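PDB 5CER: Bd0816 from Bdellovibrio bacteriovorus HD100, which is a peptidase S13 family member and probably acts as a serine-type D-Ala-D-Ala carboxypeptidase on peptidoglycan. Local coordinates for residues S6-K11 / G17-E22; E45-D50 / W224-T229; T60-A63 / M67-H70; S304-F309 / M317-G322. The protein carries 2 engineered substitutions. One frame throughout, in Å; residues are numbered along the deposited sequence.

Interaction 1. Residues S6-K11 / G17-E22; sequences SVCHMK and GKVEGE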
loop_
_atom_site.group_PDB
_atom_site.type_symbol
_atom_site.label_atom_id
_atom_site.label_comp_id
_atom_site.label_asym_id
_atom_site.label_seq_id
_atom_site.Cartn_x
_atom_site.Cartn_y
_atom_site.Cartn_z
ATOM N N SER A 6 -6.044 9.426 18.701
ATOM C CA SER A 6 -5.551 10.774 18.511
ATOM C C SER A 6 -5.851 11.252 17.074
ATOM O O SER A 6 -5.753 10.470 16.121
ATOM C CB SER A 6 -4.041 10.737 18.686
ATOM O OG SER A 6 -3.533 12.035 18.751
ATOM N N VAL A 7 -6.184 12.535 16.933
ATOM C CA VAL A 7 -6.300 13.195 15.646
ATOM C C VAL A 7 -5.598 14.551 15.713
ATOM O O VAL A 7 -5.791 15.291 16.664
ATOM C CB VAL A 7 -7.792 13.382 15.266
ATOM C CG1 VAL A 7 -7.964 14.258 14.017
ATOM C CG2 VAL A 7 -8.439 12.046 15.001
ATOM N N CYS A 8 -4.872 14.921 14.655
ATOM C CA CYS A 8 -4.272 16.231 14.532
ATOM C C CYS A 8 -4.556 16.808 13.176
ATOM O O CYS A 8 -4.519 16.097 12.188
ATOM C CB CYS A 8 -2.773 16.120 14.592
ATOM S SG CYS A 8 -2.213 16.007 16.255
ATOM N N HIS A 9 -4.660 18.136 13.124
ATOM C CA HIS A 9 -4.533 18.833 11.882
ATOM C C HIS A 9 -4.015 20.247 12.011
ATOM O O HIS A 9 -4.181 20.900 13.038
ATOM C CB HIS A 9 -5.853 18.765 11.119
ATOM C CG HIS A 9 -7.049 19.036 11.969
ATOM N ND1 HIS A 9 -7.918 18.041 12.388
ATOM C CD2 HIS A 9 -7.520 20.192 12.467
ATOM C CE1 HIS A 9 -8.851 18.579 13.135
ATOM N NE2 HIS A 9 -8.638 19.881 13.185
ATOM N N MET A 10 -3.395 20.712 10.922
ATOM C CA MET A 10 -2.664 21.957 10.899
ATOM C C MET A 10 -2.728 22.453 9.454
ATOM O O MET A 10 -2.545 21.675 8.531
ATOM C CB MET A 10 -1.207 21.700 11.345
ATOM C CG MET A 10 -0.351 22.954 11.411
ATOM S SD MET A 10 1.301 22.587 11.988
ATOM C CE MET A 10 2.034 21.906 10.502
ATOM N N LYS A 11 -2.954 23.764 9.266
ATOM C CA LYS A 11 -2.897 24.329 7.975
ATOM C C LYS A 11 -1.470 24.355 7.404
ATOM O O LYS A 11 -0.506 24.612 8.114
ATOM C CB LYS A 11 -3.411 25.725 8.018
ATOM C CG LYS A 11 -3.597 26.275 6.622
ATOM C CD LYS A 11 -4.255 27.618 6.602
ATOM C CE LYS A 11 -4.409 28.073 5.158
ATOM N NZ LYS A 11 -5.175 29.333 5.198
ATOM N N GLY A 17 1.837 26.215 12.351
ATOM C CA GLY A 17 1.056 26.991 13.307
ATOM C C GLY A 17 0.039 26.230 14.179
ATOM O O GLY A 17 0.369 25.305 14.903
ATOM N N LYS A 18 -1.192 26.701 14.191
ATOM C CA LYS A 18 -2.201 26.169 15.097
ATOM C C LYS A 18 -2.504 24.696 14.769
ATOM O O LYS A 18 -2.701 24.353 13.605
ATOM C CB LYS A 18 -3.492 26.973 14.992
ATOM C CG LYS A 18 -4.617 26.414 15.859
ATOM C CD LYS A 18 -5.742 27.390 15.993
ATOM C CE LYS A 18 -6.532 27.486 14.711
ATOM N NZ LYS A 18 -7.438 28.672 14.844
ATOM N N VAL A 19 -2.512 23.846 15.801
ATOM C CA VAL A 19 -2.903 22.458 15.676
ATOM C C VAL A 19 -4.133 22.158 16.518
ATOM O O VAL A 19 -4.217 22.520 17.656
ATOM C CB VAL A 19 -1.815 21.506 16.158
ATOM C CG1 VAL A 19 -2.264 20.063 15.876
ATOM C CG2 VAL A 19 -0.501 21.844 15.481
ATOM N N GLU A 20 -5.086 21.486 15.914
ATOM C CA GLU A 20 -6.343 21.083 16.569
ATOM C C GLU A 20 -6.610 19.624 16.245
ATOM O O GLU A 20 -5.940 19.043 15.420
ATOM C CB GLU A 20 -7.526 22.009 16.148
ATOM C CG GLU A 20 -7.409 23.379 16.782
ATOM C CD GLU A 20 -8.531 24.366 16.436
ATOM O OE1 GLU A 20 -9.026 24.352 15.308
ATOM O OE2 GLU A 20 -8.896 25.165 17.317
ATOM N N GLY A 21 -7.593 19.049 16.920
ATOM C CA GLY A 21 -7.885 17.617 16.792
ATOM C C GLY A 21 -8.605 17.007 17.970
ATOM O O GLY A 21 -9.450 17.624 18.568
ATOM N N GLU A 22 -8.208 15.808 18.325
ATOM C CA GLU A 22 -8.839 15.039 19.355
ATOM C C GLU A 22 -7.795 14.260 20.079
ATOM O O GLU A 22 -6.873 13.760 19.473
ATOM C CB GLU A 22 -9.779 14.003 18.726
ATOM C CG GLU A 22 -10.920 14.532 17.867
ATOM C CD GLU A 22 -11.688 13.375 17.229
ATOM O OE1 GLU A 22 -11.861 12.311 17.888
ATOM O OE2 GLU A 22 -12.099 13.519 16.059
HETATM O O HOH W 1 -2.860 25.756 11.366
HETATM O O HOH W 2 -0.321 26.049 10.479
#

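Interaction 2. Residues E45-D50 / W224-T229; sequences EKLGVD and WNLGGT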
loop_
_atom_site.group_PDB
_atom_site.type_symbol
_atom_site.label_atom_id
_atom_site.label_comp_id
_atom_site.label_asym_id
_atom_site.label_seq_id
_atom_site.Cartn_x
_atom_site.Cartn_y
_atom_site.Cartn_z
ATOM N N GLU A 45 16.272 13.185 3.311
ATOM C CA GLU A 45 17.253 14.025 3.978
ATOM C C GLU A 45 18.693 13.510 3.843
ATOM O O GLU A 45 19.595 14.296 3.591
ATOM C CB GLU A 45 16.909 14.179 5.436
ATOM C CG GLU A 45 17.748 15.227 6.129
ATOM C CD GLU A 45 17.337 15.398 7.569
ATOM O OE1 GLU A 45 16.215 15.931 7.803
ATOM O OE2 GLU A 45 18.110 14.979 8.460
ATOM N N LYS A 46 18.907 12.220 4.013
ATOM C CA LYS A 46 20.238 11.707 3.973
ATOM C C LYS A 46 20.779 11.493 2.575
ATOM O O LYS A 46 21.959 11.764 2.335
ATOM C CB LYS A 46 20.359 10.393 4.752
ATOM C CG LYS A 46 21.804 10.068 5.074
ATOM C CD LYS A 46 21.960 8.952 6.071
ATOM C CE LYS A 46 22.113 9.489 7.492
ATOM N NZ LYS A 46 22.074 8.374 8.470
ATOM N N LEU A 47 19.948 10.985 1.684
ATOM C CA LEU A 47 20.380 10.637 0.316
ATOM C C LEU A 47 20.137 11.718 -0.751
ATOM O O LEU A 47 20.901 11.813 -1.689
ATOM C CB LEU A 47 19.709 9.342 -0.163
ATOM C CG LEU A 47 19.957 8.126 0.735
ATOM C CD1 LEU A 47 19.181 6.929 0.235
ATOM C CD2 LEU A 47 21.447 7.804 0.810
ATOM N N GLY A 48 19.096 12.524 -0.594
ATOM C CA GLY A 48 18.706 13.525 -1.587
ATOM C C GLY A 48 17.535 12.963 -2.374
ATOM O O GLY A 48 17.513 11.752 -2.713
ATOM N N VAL A 49 16.579 13.831 -2.687
ATOM C CA VAL A 49 15.332 13.395 -3.313
ATOM C C VAL A 49 15.508 12.635 -4.655
ATOM O O VAL A 49 14.702 11.745 -4.986
ATOM C CB VAL A 49 14.372 14.582 -3.510
ATOM C CG1 VAL A 49 14.947 15.582 -4.521
ATOM C CG2 VAL A 49 12.990 14.116 -3.929
ATOM N N ASP A 50 16.519 13.023 -5.427
ATOM C CA ASP A 50 16.749 12.423 -6.748
ATOM C C ASP A 50 17.921 11.429 -6.756
ATOM O O ASP A 50 18.419 11.075 -7.805
ATOM C CB ASP A 50 16.920 13.522 -7.800
ATOM C CG ASP A 50 15.607 14.165 -8.183
ATOM O OD1 ASP A 50 14.564 13.470 -8.146
ATOM O OD2 ASP A 50 15.577 15.368 -8.541
ATOM N N TRP A 224 17.600 -0.023 7.326
ATOM C CA TRP A 224 18.936 -0.643 7.551
ATOM C C TRP A 224 20.016 0.068 6.759
ATOM O O TRP A 224 21.057 0.360 7.312
ATOM C CB TRP A 224 18.985 -2.171 7.256
ATOM C CG TRP A 224 18.015 -2.930 8.060
ATOM C CD1 TRP A 224 17.702 -2.732 9.363
ATOM C CD2 TRP A 224 17.197 -3.977 7.620
ATOM N NE1 TRP A 224 16.739 -3.584 9.763
ATOM C CE2 TRP A 224 16.412 -4.378 8.711
ATOM C CE3 TRP A 224 17.066 -4.657 6.409
ATOM C CZ2 TRP A 224 15.486 -5.428 8.634
ATOM C CZ3 TRP A 224 16.143 -5.708 6.328
ATOM C CH2 TRP A 224 15.361 -6.072 7.432
ATOM N N ASN A 225 19.736 0.375 5.491
ATOM C CA ASN A 225 20.676 1.091 4.624
ATOM C C ASN A 225 21.063 2.431 5.169
ATOM O O ASN A 225 22.213 2.830 5.013
ATOM C CB ASN A 225 20.098 1.337 3.228
ATOM C CG ASN A 225 20.047 0.082 2.383
ATOM O OD1 ASN A 225 20.527 -0.959 2.772
ATOM N ND2 ASN A 225 19.431 0.193 1.210
ATOM N N LEU A 226 20.119 3.121 5.818
ATOM C CA LEU A 226 20.416 4.429 6.418
ATOM C C LEU A 226 21.170 4.345 7.756
ATOM O O LEU A 226 21.532 5.400 8.317
ATOM C CB LEU A 226 19.146 5.287 6.547
ATOM C CG LEU A 226 18.551 5.633 5.175
ATOM C CD1 LEU A 226 17.071 6.047 5.268
ATOM C CD2 LEU A 226 19.358 6.695 4.437
ATOM N N GLY A 227 21.358 3.139 8.292
ATOM C CA GLY A 227 22.066 2.966 9.542
ATOM C C GLY A 227 21.293 2.337 10.663
ATOM O O GLY A 227 21.820 2.167 11.755
ATOM N N GLY A 228 20.039 1.973 10.437
ATOM C CA GLY A 228 19.237 1.316 11.490
ATOM C C GLY A 228 18.888 2.233 12.635
ATOM O O GLY A 228 18.934 3.470 12.521
ATOM N N THR A 229 18.553 1.620 13.755
ATOM C CA THR A 229 17.967 2.317 14.882
ATOM C C THR A 229 18.854 3.423 15.473
ATOM O O THR A 229 18.371 4.537 15.780
ATOM C CB THR A 229 17.508 1.314 15.928
ATOM O OG1 THR A 229 16.610 0.411 15.268
ATOM C CG2 THR A 229 16.749 2.005 17.055
#

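Interaction 3. Residues T60-A63 / M67-H70; sequences TPTA and MDLH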
loop_
_atom_site.group_PDB
_atom_site.type_symbol
_atom_site.label_atom_id
_atom_site.label_comp_id
_atom_site.label_asym_id
_atom_site.label_seq_id
_atom_site.Cartn_x
_atom_site.Cartn_y
_atom_site.Cartn_z
ATOM N N THR A 60 33.805 -9.297 -17.850
ATOM C CA THR A 60 35.095 -9.718 -18.366
ATOM C C THR A 60 34.886 -10.877 -19.348
ATOM O O THR A 60 34.324 -11.891 -18.961
ATOM C CB THR A 60 36.016 -10.159 -17.192
ATOM O OG1 THR A 60 36.109 -9.119 -16.211
ATOM C CG2 THR A 60 37.403 -10.548 -17.677
ATOM N N PRO A 61 35.366 -10.746 -20.606
ATOM C CA PRO A 61 35.253 -11.882 -21.534
ATOM C C PRO A 61 36.008 -13.153 -21.115
ATOM O O PRO A 61 37.145 -13.075 -20.605
ATOM C CB PRO A 61 35.822 -11.356 -22.862
ATOM C CG PRO A 61 36.157 -9.927 -22.670
ATOM C CD PRO A 61 35.964 -9.546 -21.241
ATOM N N THR A 62 35.331 -14.287 -21.278
ATOM C CA THR A 62 35.916 -15.609 -21.137
ATOM C C THR A 62 36.288 -16.160 -22.506
ATOM O O THR A 62 35.730 -15.745 -23.512
ATOM C CB THR A 62 34.937 -16.602 -20.473
ATOM O OG1 THR A 62 33.679 -16.620 -21.164
ATOM C CG2 THR A 62 34.702 -16.252 -19.018
ATOM N N ALA A 63 37.226 -17.105 -22.535
ATOM C CA ALA A 63 37.721 -17.704 -23.782
ATOM C C ALA A 63 36.632 -18.333 -24.682
ATOM O O ALA A 63 36.773 -18.347 -25.912
ATOM C CB ALA A 63 38.799 -18.732 -23.461
ATOM N N MET A 67 30.659 -14.008 -20.792
ATOM C CA MET A 67 31.210 -13.059 -19.846
ATOM C C MET A 67 31.269 -13.664 -18.434
ATOM O O MET A 67 30.471 -14.515 -18.088
ATOM C CB MET A 67 30.346 -11.787 -19.812
ATOM C CG MET A 67 30.359 -10.891 -21.051
ATOM S SD MET A 67 31.972 -10.325 -21.618
ATOM C CE MET A 67 31.715 -8.657 -22.173
ATOM N N ASP A 68 32.291 -13.304 -17.675
ATOM C CA ASP A 68 32.218 -13.335 -16.223
ATOM C C ASP A 68 31.621 -11.979 -15.807
ATOM O O ASP A 68 31.835 -10.959 -16.479
ATOM C CB ASP A 68 33.588 -13.517 -15.557
ATOM C CG ASP A 68 34.167 -14.953 -15.696
ATOM O OD1 ASP A 68 33.412 -15.896 -15.944
ATOM O OD2 ASP A 68 35.399 -15.111 -15.570
ATOM N N LEU A 69 30.880 -11.991 -14.709
ATOM C CA LEU A 69 30.239 -10.812 -14.173
ATOM C C LEU A 69 30.491 -10.717 -12.645
ATOM O O LEU A 69 30.175 -11.644 -11.894
ATOM C CB LEU A 69 28.735 -10.887 -14.438
ATOM C CG LEU A 69 27.819 -9.842 -13.795
ATOM C CD1 LEU A 69 28.346 -8.418 -13.974
ATOM C CD2 LEU A 69 26.454 -9.947 -14.444
ATOM N N HIS A 70 31.038 -9.593 -12.194
ATOM C CA HIS A 70 31.043 -9.267 -10.769
ATOM C C HIS A 70 30.095 -8.086 -10.538
ATOM O O HIS A 70 30.272 -7.020 -11.144
ATOM C CB HIS A 70 32.445 -8.908 -10.258
ATOM C CG HIS A 70 32.458 -8.541 -8.812
ATOM N ND1 HIS A 70 32.216 -9.460 -7.816
ATOM C CD2 HIS A 70 32.630 -7.347 -8.191
ATOM C CE1 HIS A 70 32.245 -8.855 -6.640
ATOM N NE2 HIS A 70 32.517 -7.576 -6.835
#

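Interaction 4. Residues S304-F309 / M317-G322; sequences STIDNF and MIAKTG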
loop_
_atom_site.group_PDB
_atom_site.type_symbol
_atom_site.label_atom_id
_atom_site.label_comp_id
_atom_site.label_asym_id
_atom_site.label_seq_id
_atom_site.Cartn_x
_atom_site.Cartn_y
_atom_site.Cartn_z
ATOM N N SER A 304 -2.484 1.714 -5.672
ATOM C CA SER A 304 -2.155 2.208 -4.311
ATOM C C SER A 304 -3.219 1.752 -3.353
ATOM O O SER A 304 -4.333 1.383 -3.777
ATOM C CB SER A 304 -2.053 3.738 -4.274
ATOM O OG SER A 304 -3.327 4.368 -4.122
ATOM N N THR A 305 -2.919 1.852 -2.082
ATOM C CA THR A 305 -3.904 1.501 -1.070
ATOM C C THR A 305 -5.060 2.507 -0.893
ATOM O O THR A 305 -5.948 2.235 -0.081
ATOM C CB THR A 305 -3.272 1.329 0.335
ATOM O OG1 THR A 305 -2.820 2.600 0.801
ATOM C CG2 THR A 305 -2.152 0.276 0.332
ATOM N N ILE A 306 -5.029 3.666 -1.558
ATOM C CA ILE A 306 -6.127 4.609 -1.490
ATOM C C ILE A 306 -6.758 4.857 -2.855
ATOM O O ILE A 306 -7.395 5.876 -3.049
ATOM C CB ILE A 306 -5.706 5.915 -0.849
ATOM C CG1 ILE A 306 -4.575 6.597 -1.641
ATOM C CG2 ILE A 306 -5.308 5.664 0.617
ATOM C CD1 ILE A 306 -4.177 7.978 -1.126
ATOM N N ASP A 307 -6.605 3.896 -3.765
ATOM C CA ASP A 307 -7.365 3.826 -4.984
ATOM C C ASP A 307 -8.884 3.994 -4.771
ATOM O O ASP A 307 -9.557 4.614 -5.573
ATOM C CB ASP A 307 -7.057 2.457 -5.657
ATOM C CG ASP A 307 -7.773 2.254 -7.019
ATOM O OD1 ASP A 307 -8.154 3.274 -7.707
ATOM O OD2 ASP A 307 -7.940 1.043 -7.379
ATOM N N ASN A 308 -9.422 3.412 -3.701
ATOM C CA ASN A 308 -10.874 3.390 -3.428
ATOM C C ASN A 308 -11.251 4.097 -2.135
ATOM O O ASN A 308 -12.197 3.719 -1.442
ATOM C CB ASN A 308 -11.314 1.935 -3.398
ATOM C CG ASN A 308 -11.051 1.246 -4.703
ATOM O OD1 ASN A 308 -11.398 1.750 -5.741
ATOM N ND2 ASN A 308 -10.368 0.127 -4.655
ATOM N N PHE A 309 -10.501 5.146 -1.826
ATOM C CA PHE A 309 -10.794 6.024 -0.710
ATOM C C PHE A 309 -11.818 7.019 -1.265
ATOM O O PHE A 309 -11.478 8.113 -1.679
ATOM C CB PHE A 309 -9.516 6.743 -0.278
ATOM C CG PHE A 309 -9.583 7.305 1.078
ATOM C CD1 PHE A 309 -10.311 8.452 1.343
ATOM C CD2 PHE A 309 -8.883 6.687 2.125
ATOM C CE1 PHE A 309 -10.349 8.979 2.638
ATOM C CE2 PHE A 309 -8.926 7.204 3.405
ATOM C CZ PHE A 309 -9.660 8.359 3.664
ATOM N N MET A 317 -6.900 14.459 -1.606
ATOM C CA MET A 317 -6.156 14.062 -0.446
ATOM C C MET A 317 -4.900 13.369 -0.924
ATOM O O MET A 317 -4.958 12.487 -1.824
ATOM C CB MET A 317 -6.974 13.106 0.470
ATOM C CG MET A 317 -6.241 12.631 1.719
ATOM S SD MET A 317 -7.230 11.465 2.691
ATOM C CE MET A 317 -7.133 9.988 1.684
ATOM N N ILE A 318 -3.793 13.722 -0.271
ATOM C CA ILE A 318 -2.550 13.034 -0.399
ATOM C C ILE A 318 -2.352 12.316 0.922
ATOM O O ILE A 318 -2.451 12.944 1.943
ATOM C CB ILE A 318 -1.410 14.012 -0.609
ATOM C CG1 ILE A 318 -1.578 14.722 -1.946
ATOM C CG2 ILE A 318 -0.068 13.276 -0.599
ATOM C CD1 ILE A 318 -0.880 16.041 -2.057
ATOM N N ALA A 319 -2.080 11.006 0.917
ATOM C CA ALA A 319 -2.019 10.279 2.181
ATOM C C ALA A 319 -1.333 8.949 2.102
ATOM O O ALA A 319 -1.169 8.321 1.018
ATOM C CB ALA A 319 -3.421 10.084 2.720
ATOM N N LYS A 320 -0.954 8.507 3.293
ATOM C CA LYS A 320 -0.422 7.139 3.551
ATOM C C LYS A 320 -1.318 6.454 4.588
ATOM O O LYS A 320 -1.650 7.077 5.591
ATOM C CB LYS A 320 1.004 7.256 4.078
ATOM C CG LYS A 320 1.663 5.952 4.435
ATOM C CD LYS A 320 2.135 5.200 3.199
ATOM C CE LYS A 320 2.419 3.738 3.487
ATOM N NZ LYS A 320 1.138 2.994 3.574
ATOM N N THR A 321 -1.674 5.195 4.307
ATOM C CA THR A 321 -2.456 4.381 5.212
ATOM C C THR A 321 -1.586 3.548 6.098
ATOM O O THR A 321 -0.393 3.324 5.828
ATOM C CB THR A 321 -3.330 3.399 4.449
ATOM O OG1 THR A 321 -2.530 2.651 3.546
ATOM C CG2 THR A 321 -4.453 4.128 3.687
ATOM N N GLY A 322 -2.203 3.003 7.127
ATOM C CA GLY A 322 -1.539 2.038 7.989
ATOM C C GLY A 322 -2.502 1.049 8.588
ATOM O O GLY A 322 -3.630 1.409 8.984
HETATM O O HOH W 3 -0.601 3.637 1.181
#

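Interaction 1. Residues S6-K11 / G17-E22
Val-7 and Glu-22 pair through their backbones, and so do His-9 and Glu-20. These are the hydrogen-bonded pairs of the antiparallel hairpin formed by strands 3-11 and 19-21. Val-7 N to Glu-22 O is 2.9 Å, and His-9 N to Glu-20 O is 2.8 Å. Each pair also has the return bond.

Between them, Cys-8 faces Gly-21 in a non-hydrogen-bonded pair. CA-H...O contacts add to the seam. In the shortest, Gly-21 CA lies 3.1 Å from Val-7 O.

Toward the turn, two waters replace direct bonds. One accepts from Lys-11 N and donates to Lys-18 O. The other accepts from Gly-17 N and donates to Lys-11 O.

The imidazole of His-9 folds back over the partner strand. Its chi1 of 45° places CG between the backbone N and the carbonyl carbon. Glu-20 O then sits over the ring centre, 3.4 Å above the plane. Val-7 and Glu-22 lie alongside each other on this face. Lys-368 forms a salt bridge with Glu-22 OE2.

On the face of Cys-8 and Met-10, the two branches of Val-19 divide the work. Val-19 CG1 meets Cys-8 SG at 4.1 Å, and Val-19 CG2 meets Met-10 SD at 4.0 Å. The chemistry implies an edge strand held chiefly by backbone bonds, with the sulfur side chains of Cys-8 and Met-10 packed against helix 270-286.

Interaction 2. Residues E45-D50 / W224-T229
Lys-46 reaches from the last turn of helix 35-47 to Leu-226, within the Schellman motif that ends helix 216-225. Gly-227 carries the positive phi of that motif, at 119°. Two bonds run back into the last helical turn. One of them joins Gly-227 N to Trp-224 O at 3.0 Å.

The side chains of Lys-46 and Leu-226 run past each other in opposite directions. The lysine lies along the leucine, so that CB and CD both touch the same methyl. Lys-46 CB and CD are each 3.8 Å from Leu-226 CD2. A bend at chi3, -95°, directs the far end of the chain past this methyl toward the backbone of Leu-226. One side chain therefore makes two kinds of contact, apolar along its stem and polar at its amine.

Leu-47 approaches the methyl from the next position on the helix. Its CG is 4.0 Å from Leu-226 CD2, and the two leucines are inclined to each other. CD2 is thus shared by two successive residues of helix 35-47. Trp-42 and Ala-43 of the same helix also touch Leu-226, which is buried. Ala-231 of helix 228-239 packs on Lys-46.

The contact joins two helix ends that are far apart in the chain. The lysine amine meets a carbonyl at the end of helix 216-225, where it would probably be favoured by the helix dipole. Lys-46 NZ lies 3.0 Å from Leu-226 O, in the carbonyl plane, with a C=O...N angle of 155°.

Interaction 3. Residues T60-A63 / M67-H70
Met-67 lays its sulfur against the backbone of Pro-61. Met-67 SD is 3.6 Å from both Pro-61 N and Pro-61 CA, and 4.1 Å from the ring carbon Pro-61 CD. The thioether and the proline ring lie alongside, both leaving the same face of the hairpin. Bends at chi2, -55°, and at chi3 curl the methionine, so its thioether turns toward the proline instead of running straight out.

Pro-61 and Met-67 form the non-hydrogen-bonded pair next to the turn of a beta hairpin, strands 54-61 and 67-72. The neighbouring pair, Thr-60 and Asp-68, is hydrogen-bonded in both directions. Thr-60 N donates to Asp-68 O at 2.9 Å, and Asp-68 N donates to Thr-60 O at 2.8 Å. Met-67 CA also makes a CA-H...O contact with Thr-60 O.

Beyond the proline, Thr-62 has left the strand and stands roughly perpendicular to Asp-68. Its methyl does the touching: Thr-62 CG2 is 3.4 Å from Asp-68 OD1 and 3.7 Å from Asp-68 OD2. The threonine hydroxyl turns to Asn-64 within the turn. The carboxylate has its own polar partner, since Asp-68 OD1 accepts from the backbone N of Asn-101 on strand 98-104. Thr-60 OG1 bonds to Thr-193 OG1.

Interaction 4. Residues S304-F309 / M317-G322
The strand that carries the Lys-Thr-Gly (KTG) motif, Lys-320 to Gly-322, is flanked here by the loop 304-309. Thr-305 and Thr-321 meet through their hydroxyls. Thr-305 OG1 and Thr-321 OG1 are 2.8 Å apart in a hydrogen bond that either could donate. A chi1 of 68° turns the Thr-305 hydroxyl to the strand.

A water also bonds to Thr-305 OG1. The same water accepts from Lys-320 NZ at 3.0 Å. That amine of Lys-320 donates to Thr-321 O at 2.7 Å and is hydrogen-bonded to Ser-214 OG. The lysine is thus gripped by several oxygens.

Beside the hydroxyl pair the contact is apolar. Ile-306 CG2 meets Thr-321 CG2 at 3.5 Å, while the other branch of Ile-306 extends its CD1 to Ala-319. At the far end, Met-317 comes in square to Phe-309 and sets its methyl over the ring. Met-317 CE is 3.4 Å from the centroid of the Phe-309 ring and only 6° off the normal, a CH-pi contact. SD is over the same face, in a Met-aromatic contact. Lys-366 makes a cation-pi contact with Phe-309.

Ser-304 OG accepts from Ile-306 N in an ST turn at the start of residues 304-309. Asn-308, further along, is hydrogen-bonded to a side chain of another protein chain of the assembly. A KTG strand with its lysine beside a serine of another segment, here Ser-214, is typical of the active-site cleft of penicillin-binding proteins and serine beta-lactamases.

In the fold
Interactions 1 and 4 lie on the same antiparallel sheet, with centres about 20 Å apart. Interaction 1 builds its 19-21 edge, and interaction 4 covers strand 317-324 next to the opposite edge strand, 296-297. Interaction 2 joins the ends of helices 35-47 and 216-225, about 24 Å between centres from interaction 4. Interaction 3 is remote, on a second, mixed sheet, with its centre about 60 Å from that of interaction 1. Along the chain it is nested in the loop closed by interaction 2. Interaction 4 comes last. This order is consistent with the S13 arrangement, in which extra domains are inserted into the penicillin-binding fold.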